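Local atomic coordinates of 3-dehydroshikimate dehydratase (Pseudomonas putida, PDB entry 5HMQ), a protein that converts 3-dehydroshikimate to protocatechuate with the help of a divalent metal ion, in quinate and shikimate breakdown. Residues Gly236-Glu241 / Tyr265-Thr270. Sequence-based numbering, arbitrary orientation.
Sequences GPLSLE and YLEEQT. With MG (magnesium ion), chain K.
Leu-238 and Glu-267 have the nearest CA atoms of the two segments, 9.7 Å apart; strand 238-240 and helix 252-276 meet here through side chains, and no hydrogen bond joins the two segments. Side chains from both segments span the gap. The CG of Leu-238 lies anti to the backbone N (chi1 179°), which carries the branched end out toward the helix, and a single methyl, CD2, makes both contacts. That CD2 meets CD2 of Leu-266 methyl to methyl at 4.3 Å, and it lies 4.1 Å from OE2 of Glu-267, whose extended chain runs past the leucine in the opposite direction. The carboxylate is buried but well provided for: Phe-287 N hydrogen-bonds OE1, and Arg-5 forms a salt bridge at OE2. One turn further along the helix, Thr-270 OG1 bonds back to Leu-266 O at 2.7 Å, on the other face of the carbonyl plane from Thr-270 N.

Glu-241, just past the strand, sends its side chain the opposite way from Leu-238, to the active site, where OE1 binds magnesium at 2.1 Å and OE2 accepts a hydrogen bond from a metal-bound water; Glu-136, Asp-167 and Gln-193 complete the protein ligands. This is the closing strand-helix unit of the TIM barrel: strand 238-240 lies between strands 189-194 and 6-8, while Met-194 of strand 189-194 and Leu-226 of helix 222-231 pack against Leu-238 beside helix 252-276.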
# COMPACT_ATOMS: atom_id res chain seq x y z
N GLY C 236 -5.64 -4.13 -33.83
CA GLY C 236 -5.00 -5.18 -33.07
C GLY C 236 -5.12 -4.96 -31.57
O GLY C 236 -5.95 -4.18 -31.10
N PRO C 237 -4.28 -5.65 -30.80
CA PRO C 237 -4.41 -5.59 -29.34
C PRO C 237 -4.13 -4.20 -28.80
O PRO C 237 -3.27 -3.47 -29.30
CB PRO C 237 -3.36 -6.60 -28.85
CG PRO C 237 -3.09 -7.49 -30.03
CD PRO C 237 -3.24 -6.60 -31.23
N LEU C 238 -4.88 -3.84 -27.76
CA LEU C 238 -4.67 -2.61 -26.99
C LEU C 238 -4.32 -3.01 -25.56
O LEU C 238 -5.15 -3.59 -24.86
CB LEU C 238 -5.92 -1.72 -27.00
CG LEU C 238 -5.80 -0.43 -26.19
CD1 LEU C 238 -4.86 0.56 -26.86
CD2 LEU C 238 -7.18 0.17 -25.94
N SER C 239 -3.10 -2.68 -25.13
CA SER C 239 -2.55 -3.27 -23.92
C SER C 239 -2.07 -2.20 -22.95
O SER C 239 -2.10 -0.99 -23.23
CB SER C 239 -1.39 -4.22 -24.25
OG SER C 239 -1.05 -5.01 -23.12
N LEU C 240 -1.64 -2.67 -21.78
CA LEU C 240 -1.17 -1.84 -20.68
C LEU C 240 0.16 -2.38 -20.20
O LEU C 240 0.30 -3.59 -20.00
CB LEU C 240 -2.17 -1.84 -19.52
CG LEU C 240 -3.57 -1.29 -19.81
CD1 LEU C 240 -4.52 -1.71 -18.71
CD2 LEU C 240 -3.53 0.21 -19.95
N GLU C 241 1.14 -1.50 -19.99
CA GLU C 241 2.45 -1.91 -19.48
C GLU C 241 2.86 -0.93 -18.38
O GLU C 241 3.28 0.20 -18.67
CB GLU C 241 3.50 -1.98 -20.58
CG GLU C 241 4.81 -2.60 -20.10
CD GLU C 241 5.94 -2.45 -21.09
OE1 GLU C 241 5.98 -1.43 -21.81
OE2 GLU C 241 6.80 -3.36 -21.15
N TYR C 265 -12.14 3.72 -20.21
CA TYR C 265 -12.14 5.18 -20.19
C TYR C 265 -11.29 5.74 -21.33
O TYR C 265 -11.67 6.74 -21.96
CB TYR C 265 -11.63 5.67 -18.84
CG TYR C 265 -11.61 7.17 -18.66
CD1 TYR C 265 -12.79 7.91 -18.62
CD2 TYR C 265 -10.40 7.85 -18.52
CE1 TYR C 265 -12.76 9.28 -18.45
CE2 TYR C 265 -10.37 9.23 -18.34
CZ TYR C 265 -11.55 9.94 -18.31
OH TYR C 265 -11.52 11.30 -18.14
N LEU C 266 -10.15 5.11 -21.61
CA LEU C 266 -9.31 5.54 -22.72
C LEU C 266 -10.04 5.43 -24.05
O LEU C 266 -9.93 6.33 -24.90
CB LEU C 266 -8.03 4.71 -22.76
CG LEU C 266 -7.18 4.85 -24.03
CD1 LEU C 266 -6.70 6.28 -24.22
CD2 LEU C 266 -6.01 3.88 -24.00
N GLU C 267 -10.79 4.35 -24.25
CA GLU C 267 -11.50 4.16 -25.51
C GLU C 267 -12.54 5.25 -25.73
O GLU C 267 -12.66 5.79 -26.84
CB GLU C 267 -12.15 2.78 -25.55
CG GLU C 267 -11.18 1.64 -25.76
CD GLU C 267 -11.87 0.30 -25.83
OE1 GLU C 267 -13.11 0.27 -25.97
OE2 GLU C 267 -11.17 -0.74 -25.76
N GLU C 268 -13.31 5.59 -24.69
CA GLU C 268 -14.32 6.63 -24.82
C GLU C 268 -13.68 7.98 -25.11
O GLU C 268 -14.11 8.70 -26.02
CB GLU C 268 -15.17 6.69 -23.55
CG GLU C 268 -16.01 7.96 -23.48
CD GLU C 268 -16.68 8.11 -22.12
OE1 GLU C 268 -15.96 8.25 -21.12
OE2 GLU C 268 -17.92 8.08 -22.07
N GLN C 269 -12.64 8.33 -24.35
CA GLN C 269 -11.96 9.60 -24.58
C GLN C 269 -11.28 9.62 -25.94
O GLN C 269 -11.21 10.68 -26.58
CB GLN C 269 -10.93 9.86 -23.48
CG GLN C 269 -11.53 10.02 -22.10
CD GLN C 269 -12.56 11.12 -22.06
OE1 GLN C 269 -13.74 10.87 -21.80
NE2 GLN C 269 -12.13 12.35 -22.32
N THR C 270 -10.79 8.48 -26.40
CA THR C 270 -10.22 8.46 -27.74
C THR C 270 -11.32 8.62 -28.78
O THR C 270 -11.18 9.44 -29.69
CB THR C 270 -9.44 7.16 -27.96
OG1 THR C 270 -8.39 7.06 -26.98
CG2 THR C 270 -8.82 7.14 -29.34
MG MG K . 6.92 -0.94 -23.60
O HOH W 1 7.64 -2.84 -23.64
O HOH W 2 8.58 -0.45 -22.64